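Long-range contacts in thermophilic dibenzothiophene desulfurization enzyme C (Paenibacillus sp. A11-2, PDB 5XDE), which probably oxidises dibenzothiophene to its 5-oxide and then to the 5,5-dioxide, using reduced flavin mononucleotide and molecular oxygen: residues F95-Y100 with L124-S129; L205-T210 with A382-L387; A297-F302 with Y360-A365. One frame throughout, in Å; residues are numbered along the deposited sequence.

Contact 1. Residues F95-Y100 with L124-S129. With FMN (flavin mononucleotide), chain E.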
loop_
_atom_site.group_PDB
_atom_site.type_symbol
_atom_site.label_atom_id
_atom_site.label_comp_id
_atom_site.label_asym_id
_atom_site.label_seq_id
_atom_site.Cartn_x
_atom_site.Cartn_y
_atom_site.Cartn_z
ATOM N N PHE A 95 31.149 4.918 13.941
ATOM C CA PHE A 95 31.024 6.369 13.854
ATOM C C PHE A 95 29.976 6.923 14.804
ATOM O O PHE A 95 30.108 8.071 15.236
ATOM C CB PHE A 95 30.740 6.786 12.415
ATOM C CG PHE A 95 31.960 6.697 11.547
ATOM C CD1 PHE A 95 32.958 7.644 11.653
ATOM C CD2 PHE A 95 32.151 5.628 10.688
ATOM C CE1 PHE A 95 34.123 7.547 10.884
ATOM C CE2 PHE A 95 33.314 5.533 9.918
ATOM C CZ PHE A 95 34.291 6.497 10.021
ATOM N N SER A 96 28.937 6.150 15.142
ATOM C CA SER A 96 28.073 6.568 16.247
ATOM C C SER A 96 28.857 6.632 17.555
ATOM O O SER A 96 28.711 7.587 18.333
ATOM C CB SER A 96 26.878 5.630 16.394
ATOM O OG SER A 96 26.117 5.991 17.542
ATOM N N ASN A 97 29.693 5.621 17.814
ATOM C CA ASN A 97 30.537 5.637 19.002
ATOM C C ASN A 97 31.524 6.794 18.953
ATOM O O ASN A 97 31.730 7.488 19.959
ATOM C CB ASN A 97 31.284 4.300 19.134
ATOM C CG ASN A 97 30.342 3.103 19.309
ATOM O OD1 ASN A 97 29.268 3.223 19.896
ATOM N ND2 ASN A 97 30.752 1.939 18.782
ATOM N N PHE A 98 32.155 7.007 17.792
ATOM C CA PHE A 98 33.112 8.097 17.659
ATOM C C PHE A 98 32.435 9.439 17.887
ATOM O O PHE A 98 32.977 10.305 18.588
ATOM C CB PHE A 98 33.787 8.079 16.291
ATOM C CG PHE A 98 34.779 9.211 16.123
ATOM C CD1 PHE A 98 36.084 9.083 16.595
ATOM C CD2 PHE A 98 34.384 10.415 15.566
ATOM C CE1 PHE A 98 36.984 10.147 16.472
ATOM C CE2 PHE A 98 35.267 11.473 15.440
ATOM C CZ PHE A 98 36.575 11.337 15.889
ATOM N N ALA A 99 31.252 9.631 17.302
ATOM C CA ALA A 99 30.498 10.863 17.531
ATOM C C ALA A 99 30.285 11.121 19.021
ATOM O O ALA A 99 30.491 12.245 19.499
ATOM C CB ALA A 99 29.157 10.791 16.793
ATOM N N TYR A 100 29.876 10.095 19.775
ATOM C CA TYR A 100 29.644 10.281 21.206
ATOM C C TYR A 100 30.931 10.693 21.910
ATOM O O TYR A 100 30.958 11.657 22.691
ATOM C CB TYR A 100 29.087 9.001 21.838
ATOM C CG TYR A 100 28.567 9.253 23.233
ATOM C CD1 TYR A 100 29.440 9.279 24.325
ATOM C CD2 TYR A 100 27.211 9.513 23.465
ATOM C CE1 TYR A 100 28.980 9.534 25.609
ATOM C CE2 TYR A 100 26.743 9.774 24.752
ATOM C CZ TYR A 100 27.629 9.779 25.814
ATOM O OH TYR A 100 27.172 10.037 27.092
ATOM N N LEU A 124 35.745 0.912 16.982
ATOM C CA LEU A 124 35.065 1.108 18.253
ATOM C C LEU A 124 33.832 0.223 18.362
ATOM O O LEU A 124 33.122 0.002 17.376
ATOM C CB LEU A 124 34.663 2.575 18.426
ATOM C CG LEU A 124 35.818 3.580 18.424
ATOM C CD1 LEU A 124 35.286 4.994 18.569
ATOM C CD2 LEU A 124 36.805 3.297 19.548
ATOM N N GLY A 125 33.601 -0.304 19.565
ATOM C CA GLY A 125 32.407 -1.051 19.888
ATOM C C GLY A 125 31.688 -0.397 21.057
ATOM O O GLY A 125 32.165 0.577 21.642
ATOM N N ASN A 126 30.528 -0.952 21.398
ATOM C CA ASN A 126 29.791 -0.355 22.501
ATOM C C ASN A 126 29.023 -1.426 23.254
ATOM O O ASN A 126 28.659 -2.461 22.691
ATOM C CB ASN A 126 28.827 0.738 22.018
ATOM C CG ASN A 126 27.583 0.171 21.398
ATOM O OD1 ASN A 126 26.538 0.062 22.051
ATOM N ND2 ASN A 126 27.686 -0.227 20.132
ATOM N N ALA A 127 28.790 -1.155 24.538
ATOM C CA ALA A 127 27.959 -1.982 25.411
ATOM C C ALA A 127 27.025 -1.035 26.161
ATOM O O ALA A 127 27.425 -0.420 27.156
ATOM C CB ALA A 127 28.816 -2.810 26.362
ATOM N N SER A 128 25.781 -0.917 25.689
ATOM C CA SER A 128 24.899 0.152 26.156
ATOM C C SER A 128 23.509 -0.350 26.538
ATOM O O SER A 128 23.047 -0.123 27.664
ATOM C CB SER A 128 24.784 1.230 25.074
ATOM O OG SER A 128 26.042 1.462 24.451
ATOM N N SER A 129 22.832 -1.023 25.609
ATOM C CA SER A 129 21.479 -1.496 25.852
ATOM C C SER A 129 21.501 -2.772 26.687
ATOM O O SER A 129 22.525 -3.446 26.818
ATOM C CB SER A 129 20.741 -1.736 24.530
ATOM O OG SER A 129 20.538 -0.519 23.823
HETATM N N1 FMN E . 21.604 -1.412 21.213
HETATM C C2 FMN E . 22.723 -0.730 21.649
HETATM O O2 FMN E . 22.664 -0.114 22.712
HETATM N N3 FMN E . 23.889 -0.744 20.897
HETATM C C4 FMN E . 23.937 -1.446 19.703
HETATM O O4 FMN E . 24.985 -1.462 19.045
HETATM C C4A FMN E . 22.803 -2.141 19.266
HETATM N N5 FMN E . 22.839 -2.847 18.079
HETATM C C5A FMN E . 21.718 -3.527 17.640
HETATM C C6 FMN E . 21.769 -4.237 16.437
HETATM C C7 FMN E . 20.658 -4.933 15.967
HETATM C C7M FMN E . 20.768 -5.684 14.660
HETATM C C8 FMN E . 19.486 -4.912 16.727
HETATM C C8M FMN E . 18.251 -5.642 16.292
HETATM C C9 FMN E . 19.436 -4.208 17.930
HETATM C C9A FMN E . 20.548 -3.510 18.402
HETATM N N10 FMN E . 20.493 -2.782 19.591
HETATM C C10 FMN E . 21.631 -2.119 20.025
HETATM C "C1'" FMN E . 19.256 -2.794 20.470
HETATM C "C2'" FMN E . 18.048 -1.953 20.100
HETATM O "O2'" FMN E . 18.381 -0.586 20.226
HETATM C "C3'" FMN E . 16.877 -2.293 21.041
HETATM O "O3'" FMN E . 17.313 -2.181 22.381
HETATM C "C4'" FMN E . 16.309 -3.705 20.844
HETATM O "O4'" FMN E . 16.173 -3.953 19.467
HETATM C "C5'" FMN E . 14.968 -3.910 21.559
HETATM O "O5'" FMN E . 14.416 -5.183 21.259
HETATM P P FMN E . 12.823 -5.480 21.370
HETATM O O1P FMN E . 12.119 -4.826 20.187
HETATM O O2P FMN E . 12.549 -6.974 21.366
HETATM O O3P FMN E . 12.299 -4.909 22.670
HETATM O O HOH W 1 29.604 -0.579 18.083
#
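Asn97 meets Asn126 with the two side chains crossing at about a right angle and their amide planes 54° apart, so the amides neither stack nor pair. The touch is made by Asn97 OD1, which lies 3.3 Å from Asn126 CB. Water 1 bridges the two, accepting from Asn97 ND2 at 2.9 Å and from Asn126 ND2 at 2.8 Å. Asn97 CB also packs on Leu124 CB (3.9 Å), while Leu124 CD1 reaches back to the helix beside Phe98 CB. With CG wedged between its backbone N and carbonyl carbon (chi1 77°), Asn126 turns its amide to the flavin. There OD1 accepts from FMN N3 at 3.0 Å. ND2 donates almost straight to FMN O4 at 3.2 Å. Ser128 OG donates to OD1 at 2.8 Å, and together these three bonds hold the amide in one rotation. Were Asn126 cut back to an alanine, FMN N3 and O4 would probably lose both partners, and water 1 and the Ser128 hydroxyl would each lose a mate. The axis of 95-100, on helix 85-104, runs at 81° to strand 124-127, joining the N-terminal helical domain to the middle beta domain of the acyl-CoA dehydrogenase fold at the pyrimidine end of the flavin site.

Contact 2. Residues L205-T210 with A382-L387. With FMN (flavin mononucleotide), chain E.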
loop_
_atom_site.group_PDB
_atom_site.type_symbol
_atom_site.label_atom_id
_atom_site.label_comp_id
_atom_site.label_asym_id
_atom_site.label_seq_id
_atom_site.Cartn_x
_atom_site.Cartn_y
_atom_site.Cartn_z
ATOM N N LEU A 205 18.629 -13.874 12.670
ATOM C CA LEU A 205 18.074 -14.099 11.336
ATOM C C LEU A 205 18.937 -13.432 10.275
ATOM O O LEU A 205 19.348 -14.070 9.295
ATOM C CB LEU A 205 16.637 -13.571 11.267
ATOM C CG LEU A 205 15.978 -13.553 9.881
ATOM C CD1 LEU A 205 15.734 -14.966 9.375
ATOM C CD2 LEU A 205 14.666 -12.775 9.914
ATOM N N GLY A 206 19.219 -12.142 10.458
ATOM C CA GLY A 206 20.078 -11.357 9.595
ATOM C C GLY A 206 21.070 -10.616 10.469
ATOM O O GLY A 206 21.075 -10.837 11.683
ATOM N N MET A 207 21.875 -9.728 9.883
ATOM C CA MET A 207 22.931 -9.027 10.620
ATOM C C MET A 207 23.806 -10.031 11.362
ATOM O O MET A 207 24.226 -9.820 12.506
ATOM C CB MET A 207 22.333 -7.985 11.570
ATOM C CG MET A 207 21.445 -6.946 10.855
ATOM S SD MET A 207 22.345 -6.090 9.580
ATOM C CE MET A 207 21.313 -4.693 9.185
ATOM N N ARG A 208 24.112 -11.136 10.680
ATOM C CA ARG A 208 24.670 -12.298 11.352
ATOM C C ARG A 208 26.136 -12.132 11.740
ATOM O O ARG A 208 26.639 -12.955 12.510
ATOM C CB ARG A 208 24.497 -13.543 10.470
ATOM C CG ARG A 208 23.065 -14.080 10.482
ATOM C CD ARG A 208 22.904 -15.379 9.704
ATOM N NE ARG A 208 23.836 -16.421 10.142
ATOM C CZ ARG A 208 23.728 -17.109 11.276
ATOM N NH1 ARG A 208 22.724 -16.876 12.113
ATOM N NH2 ARG A 208 24.629 -18.037 11.579
ATOM N N GLN A 209 26.828 -11.100 11.252
ATOM C CA GLN A 209 28.232 -10.898 11.602
ATOM C C GLN A 209 28.468 -9.601 12.371
ATOM O O GLN A 209 29.594 -9.089 12.378
ATOM C CB GLN A 209 29.115 -10.956 10.355
ATOM C CG GLN A 209 29.274 -12.396 9.835
ATOM C CD GLN A 209 30.497 -12.596 8.972
ATOM O OE1 GLN A 209 30.618 -12.012 7.903
ATOM N NE2 GLN A 209 31.418 -13.434 9.441
ATOM N N THR A 210 27.441 -9.071 13.043
ATOM C CA THR A 210 27.614 -7.831 13.796
ATOM C C THR A 210 28.080 -8.055 15.231
ATOM O O THR A 210 28.416 -7.077 15.915
ATOM C CB THR A 210 26.313 -7.004 13.819
ATOM O OG1 THR A 210 25.263 -7.747 14.447
ATOM C CG2 THR A 210 25.900 -6.601 12.412
ATOM N N ALA A 382 17.696 -6.552 6.541
ATOM C CA ALA A 382 16.825 -5.404 6.765
ATOM C C ALA A 382 15.760 -5.724 7.796
ATOM O O ALA A 382 15.498 -4.918 8.700
ATOM C CB ALA A 382 16.188 -4.960 5.452
ATOM N N ARG A 383 15.126 -6.896 7.679
ATOM C CA ARG A 383 14.064 -7.256 8.614
ATOM C C ARG A 383 14.569 -7.328 10.050
ATOM O O ARG A 383 13.822 -7.009 10.990
ATOM C CB ARG A 383 13.430 -8.587 8.192
ATOM C CG ARG A 383 12.295 -9.076 9.116
ATOM C CD ARG A 383 11.009 -8.220 9.035
ATOM N NE ARG A 383 11.171 -6.901 9.667
ATOM C CZ ARG A 383 10.245 -5.945 9.661
ATOM N NH1 ARG A 383 9.065 -6.153 9.075
ATOM N NH2 ARG A 383 10.504 -4.769 10.222
ATOM N N THR A 384 15.830 -7.741 10.245
ATOM C CA THR A 384 16.378 -7.834 11.592
ATOM C C THR A 384 16.667 -6.448 12.150
ATOM O O THR A 384 16.220 -6.105 13.251
ATOM C CB THR A 384 17.647 -8.701 11.583
ATOM O OG1 THR A 384 17.298 -10.051 11.243
ATOM C CG2 THR A 384 18.334 -8.688 12.953
ATOM N N HIS A 385 17.375 -5.623 11.380
ATOM C CA HIS A 385 17.863 -4.361 11.917
ATOM C C HIS A 385 16.731 -3.369 12.147
ATOM O O HIS A 385 16.741 -2.632 13.140
ATOM C CB HIS A 385 18.901 -3.758 10.985
ATOM C CG HIS A 385 19.750 -2.721 11.646
ATOM N ND1 HIS A 385 19.280 -1.464 11.963
ATOM C CD2 HIS A 385 21.037 -2.761 12.069
ATOM C CE1 HIS A 385 20.242 -0.775 12.554
ATOM N NE2 HIS A 385 21.321 -1.535 12.622
ATOM N N THR A 386 15.753 -3.330 11.234
ATOM C CA THR A 386 14.721 -2.295 11.280
ATOM C C THR A 386 13.893 -2.369 12.537
ATOM O O THR A 386 13.120 -1.443 12.809
ATOM C CB THR A 386 13.768 -2.402 10.092
ATOM O OG1 THR A 386 13.335 -3.760 9.960
ATOM C CG2 THR A 386 14.425 -1.903 8.822
ATOM N N LEU A 387 13.970 -3.476 13.256
ATOM C CA LEU A 387 13.328 -3.610 14.546
ATOM C C LEU A 387 14.163 -2.984 15.661
ATOM O O LEU A 387 13.780 -3.094 16.831
ATOM C CB LEU A 387 13.062 -5.091 14.825
ATOM C CG LEU A 387 12.335 -5.846 13.693
ATOM C CD1 LEU A 387 12.353 -7.338 13.916
ATOM C CD2 LEU A 387 10.896 -5.350 13.558
HETATM N N1 FMN E . 21.604 -1.412 21.213
HETATM C C2 FMN E . 22.723 -0.730 21.649
HETATM O O2 FMN E . 22.664 -0.114 22.712
HETATM N N3 FMN E . 23.889 -0.744 20.897
HETATM C C4 FMN E . 23.937 -1.446 19.703
HETATM O O4 FMN E . 24.985 -1.462 19.045
HETATM C C4A FMN E . 22.803 -2.141 19.266
HETATM N N5 FMN E . 22.839 -2.847 18.079
HETATM C C5A FMN E . 21.718 -3.527 17.640
HETATM C C6 FMN E . 21.769 -4.237 16.437
HETATM C C7 FMN E . 20.658 -4.933 15.967
HETATM C C7M FMN E . 20.768 -5.684 14.660
HETATM C C8 FMN E . 19.486 -4.912 16.727
HETATM C C8M FMN E . 18.251 -5.642 16.292
HETATM C C9 FMN E . 19.436 -4.208 17.930
HETATM C C9A FMN E . 20.548 -3.510 18.402
HETATM N N10 FMN E . 20.493 -2.782 19.591
HETATM C C10 FMN E . 21.631 -2.119 20.025
HETATM C "C1'" FMN E . 19.256 -2.794 20.470
HETATM C "C2'" FMN E . 18.048 -1.953 20.100
HETATM O "O2'" FMN E . 18.381 -0.586 20.226
HETATM C "C3'" FMN E . 16.877 -2.293 21.041
HETATM O "O3'" FMN E . 17.313 -2.181 22.381
HETATM C "C4'" FMN E . 16.309 -3.705 20.844
HETATM O "O4'" FMN E . 16.173 -3.953 19.467
HETATM C "C5'" FMN E . 14.968 -3.910 21.559
HETATM O "O5'" FMN E . 14.416 -5.183 21.259
HETATM P P FMN E . 12.823 -5.480 21.370
HETATM O O1P FMN E . 12.119 -4.826 20.187
HETATM O O2P FMN E . 12.549 -6.974 21.366
HETATM O O3P FMN E . 12.299 -4.909 22.670
#
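Met207 lays its side chain over Thr384 and His385, with CG 4.1 Å from Thr384 CG2 and the same distance from His385 CB. CG stands beside the backbone N (chi1 -57°) and the chain bends at chi2, which carries the sulfur toward the imidazole: SD is 5.4 Å from the ring centroid and 74° off the ring normal, an oblique approach. The modelled methyl position is doubtful, and no tight packing can be inferred from it. Thr384 works with both branches. Its CG2 lies against Gly206 O and Met207, whereas OG1 faces the backbone of Gly206 and accepts a weak hydrogen bond from Gly206 N at 2.9 Å, bent to 128°. The same hydroxyl is hydrogen-bonded to Arg380 O, one turn earlier in helix 376-385, and it also touches Leu205 CB at 3.6 Å. In the acyl-CoA dehydrogenase fold this is a join between the middle domain, here the loop between strands 196-198 and 215-222, and a helix of the C-terminal domain, made beside the dimethylbenzene end of the flavin. His385 CD2 lies 3.9 Å from FMN C7M, and Met207 CG is 4.1 Å from that methyl, so the two side chains border it together. The ring has polar partners too: ND1 is hydrogen-bonded to the hydroxyl of Tyr259. On the loop side, a type I turn from Met207 to Thr210 follows. Arg383 leads its guanidinium away from the loop toward Glu361 of the second subunit, while its NH2 gives a weak bond to Thr386 OG1.

Contact 3. Residues A297-F302 with Y360-A365. With FMN (flavin mononucleotide), chain H.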
loop_
_atom_site.group_PDB
_atom_site.type_symbol
_atom_site.label_atom_id
_atom_site.label_comp_id
_atom_site.label_asym_id
_atom_site.label_seq_id
_atom_site.Cartn_x
_atom_site.Cartn_y
_atom_site.Cartn_z
ATOM N N ALA A 297 7.734 -2.317 -14.275
ATOM C CA ALA A 297 7.001 -1.516 -13.296
ATOM C C ALA A 297 7.516 -1.743 -11.881
ATOM O O ALA A 297 7.524 -0.810 -11.065
ATOM C CB ALA A 297 5.504 -1.823 -13.382
ATOM N N ILE A 298 7.919 -2.976 -11.557
ATOM C CA ILE A 298 8.471 -3.259 -10.238
ATOM C C ILE A 298 9.782 -2.514 -10.049
ATOM O O ILE A 298 9.990 -1.840 -9.035
ATOM C CB ILE A 298 8.666 -4.772 -10.027
ATOM C CG1 ILE A 298 7.336 -5.480 -9.818
ATOM C CG2 ILE A 298 9.582 -5.011 -8.817
ATOM C CD1 ILE A 298 7.463 -6.993 -9.965
ATOM N N TYR A 299 10.688 -2.628 -11.022
ATOM C CA TYR A 299 11.947 -1.899 -10.905
ATOM C C TYR A 299 11.713 -0.398 -10.876
ATOM O O TYR A 299 12.407 0.331 -10.157
ATOM C CB TYR A 299 12.902 -2.268 -12.046
ATOM C CG TYR A 299 13.576 -3.593 -11.818
ATOM C CD1 TYR A 299 14.541 -3.733 -10.832
ATOM C CD2 TYR A 299 13.228 -4.715 -12.560
ATOM C CE1 TYR A 299 15.157 -4.961 -10.595
ATOM C CE2 TYR A 299 13.843 -5.942 -12.335
ATOM C CZ TYR A 299 14.792 -6.062 -11.352
ATOM O OH TYR A 299 15.391 -7.282 -11.122
ATOM N N GLY A 300 10.748 0.089 -11.652
ATOM C CA GLY A 300 10.531 1.525 -11.701
ATOM C C GLY A 300 9.971 2.069 -10.405
ATOM O O GLY A 300 10.391 3.130 -9.932
ATOM N N GLU A 301 9.014 1.350 -9.812
ATOM C CA GLU A 301 8.419 1.797 -8.555
ATOM C C GLU A 301 9.485 1.895 -7.467
ATOM O O GLU A 301 9.596 2.908 -6.769
ATOM C CB GLU A 301 7.305 0.819 -8.158
ATOM C CG GLU A 301 6.289 1.317 -7.154
ATOM C CD GLU A 301 5.093 1.992 -7.814
ATOM O OE1 GLU A 301 5.023 3.240 -7.770
ATOM O OE2 GLU A 301 4.227 1.288 -8.393
ATOM N N PHE A 302 10.300 0.854 -7.332
ATOM C CA PHE A 302 11.274 0.828 -6.249
ATOM C C PHE A 302 12.498 1.679 -6.554
ATOM O O PHE A 302 13.026 2.340 -5.652
ATOM C CB PHE A 302 11.662 -0.613 -5.940
ATOM C CG PHE A 302 10.576 -1.367 -5.238
ATOM C CD1 PHE A 302 10.096 -0.927 -4.018
ATOM C CD2 PHE A 302 10.018 -2.498 -5.807
ATOM C CE1 PHE A 302 9.087 -1.602 -3.361
ATOM C CE2 PHE A 302 9.011 -3.176 -5.155
ATOM C CZ PHE A 302 8.547 -2.736 -3.934
ATOM N N TYR A 360 11.597 -10.437 -5.667
ATOM C CA TYR A 360 11.512 -11.793 -6.209
ATOM C C TYR A 360 10.522 -11.868 -7.356
ATOM O O TYR A 360 10.701 -12.672 -8.281
ATOM C CB TYR A 360 11.084 -12.780 -5.129
ATOM C CG TYR A 360 12.212 -13.272 -4.267
ATOM C CD1 TYR A 360 13.018 -14.328 -4.681
ATOM C CD2 TYR A 360 12.490 -12.670 -3.048
ATOM C CE1 TYR A 360 14.063 -14.783 -3.874
ATOM C CE2 TYR A 360 13.520 -13.113 -2.251
ATOM C CZ TYR A 360 14.295 -14.167 -2.664
ATOM O OH TYR A 360 15.316 -14.598 -1.854
ATOM N N GLU A 361 9.452 -11.066 -7.301
ATOM C CA GLU A 361 8.433 -11.126 -8.340
ATOM C C GLU A 361 8.948 -10.631 -9.678
ATOM O O GLU A 361 8.365 -10.970 -10.713
ATOM C CB GLU A 361 7.205 -10.329 -7.893
ATOM C CG GLU A 361 6.612 -10.899 -6.627
ATOM C CD GLU A 361 5.710 -9.914 -5.919
ATOM O OE1 GLU A 361 4.980 -9.210 -6.656
ATOM O OE2 GLU A 361 5.731 -9.868 -4.654
ATOM N N ALA A 362 10.029 -9.845 -9.687
ATOM C CA ALA A 362 10.683 -9.437 -10.918
ATOM C C ALA A 362 11.699 -10.448 -11.409
ATOM O O ALA A 362 12.120 -10.365 -12.565
ATOM C CB ALA A 362 11.392 -8.083 -10.736
ATOM N N MET A 363 12.135 -11.364 -10.551
ATOM C CA MET A 363 13.164 -12.324 -10.925
ATOM C C MET A 363 12.595 -13.672 -11.310
ATOM O O MET A 363 13.106 -14.289 -12.246
ATOM C CB MET A 363 14.169 -12.517 -9.787
ATOM C CG MET A 363 15.010 -11.273 -9.498
ATOM S SD MET A 363 16.254 -11.572 -8.237
ATOM C CE MET A 363 15.303 -11.468 -6.729
ATOM N N GLY A 364 11.569 -14.136 -10.611
ATOM C CA GLY A 364 10.945 -15.416 -10.899
ATOM C C GLY A 364 11.319 -16.490 -9.888
ATOM O O GLY A 364 12.161 -16.307 -9.008
ATOM N N ALA A 365 10.687 -17.654 -10.076
ATOM C CA ALA A 365 10.736 -18.723 -9.080
ATOM C C ALA A 365 12.140 -19.294 -8.887
ATOM O O ALA A 365 12.504 -19.684 -7.767
ATOM C CB ALA A 365 9.760 -19.837 -9.476
HETATM N N1 FMN H . 5.968 -27.267 -11.945
HETATM C C2 FMN H . 5.424 -28.492 -12.271
HETATM O O2 FMN H . 5.156 -28.723 -13.448
HETATM N N3 FMN H . 5.173 -29.426 -11.284
HETATM C C4 FMN H . 5.468 -29.149 -9.969
HETATM O O4 FMN H . 5.247 -30.014 -9.116
HETATM C C4A FMN H . 6.014 -27.908 -9.633
HETATM N N5 FMN H . 6.318 -27.620 -8.327
HETATM C C5A FMN H . 6.872 -26.390 -8.007
HETATM C C6 FMN H . 7.163 -26.118 -6.674
HETATM C C7 FMN H . 7.717 -24.891 -6.308
HETATM C C7M FMN H . 8.025 -24.641 -4.852
HETATM C C8 FMN H . 7.954 -23.945 -7.299
HETATM C C8M FMN H . 8.543 -22.605 -6.973
HETATM C C9 FMN H . 7.656 -24.217 -8.634
HETATM C C9A FMN H . 7.120 -25.447 -9.006
HETATM N N10 FMN H . 6.786 -25.718 -10.327
HETATM C C10 FMN H . 6.275 -26.969 -10.632
HETATM C "C1'" FMN H . 7.158 -24.769 -11.449
HETATM C "C2'" FMN H . 6.301 -23.766 -12.189
HETATM O "O2'" FMN H . 5.395 -24.508 -12.973
HETATM C "C3'" FMN H . 7.201 -22.925 -13.125
HETATM O "O3'" FMN H . 7.798 -23.760 -14.107
HETATM C "C4'" FMN H . 8.349 -22.166 -12.436
HETATM O "O4'" FMN H . 7.888 -21.668 -11.197
HETATM C "C5'" FMN H . 8.866 -20.998 -13.289
HETATM O "O5'" FMN H . 10.180 -20.586 -12.921
HETATM P P FMN H . 10.733 -19.094 -13.285
HETATM O O1P FMN H . 12.082 -18.940 -12.608
HETATM O O2P FMN H . 10.894 -18.973 -14.791
HETATM O O3P FMN H . 9.735 -18.072 -12.750
#
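The C-terminal helical domain of the acyl-CoA dehydrogenase fold supplies both partners here: helix 293-325 packs on the short, weakly bonded helix 360-363, which leads into the phosphate-binding turn for the FMN of chain H. Ala362 CB sits at the middle of the contact, between Tyr299 and Ile298. It meets the Tyr299 ring obliquely, 3.6 Å from CE2, and lies 4.0 Å from Ile298 CG2. Ile298 holds CG1 beside its backbone N (chi1 -73°) and extends beyond it, which brings CD1 to 3.8 Å from Ala362 N and 3.9 Å from Glu361 CB; the Ile298 and Glu361 side chains cross at about a right angle. The contact is carried by carbon contacts of Ile298, Tyr299 and Ala362; no hydrogen bond joins the segments. The polar ends have other mates: Tyr299 OH bonds to Ser274 OG, and the Glu361 carboxylate makes salt bridges with Arg358 and with Arg350 and Arg383 of the second subunit. Tyr360 O accepts from both Met363 N and Gly364 N where the helix ends. Gly364 then has a positive phi of 105°, in backbone angles that favour glycine, with its CA only 3.5 Å from FMN O3P. Ala365 N follows, donating to FMN O3P at 2.9 Å with an angle of 162°. Around this contact, Tyr299 and Met363 rest on helix 247-276, Phe302 on helix 331-358, and Tyr360 on helix 366-369.

How the contacts relate
Contact 1 closes before contact 2 opens, and both segments of contact 3 fall within the chain interval that contact 2 spans. Contacts 1 and 2, with centres about 18 Å apart, join the middle domain to the N-terminal and C-terminal helical domains respectively, and reach the same flavin from its pyrimidine and dimethylbenzene ends. Contact 3 lies wholly in the C-terminal domain, with its centre about 23 Å from that of contact 2 and 37 Å from that of contact 1, and it serves a different flavin. Since Asn126 and Ser129 of the second subunit also bind that flavin, each FMN site is composite, built from two subunits of the tetramer.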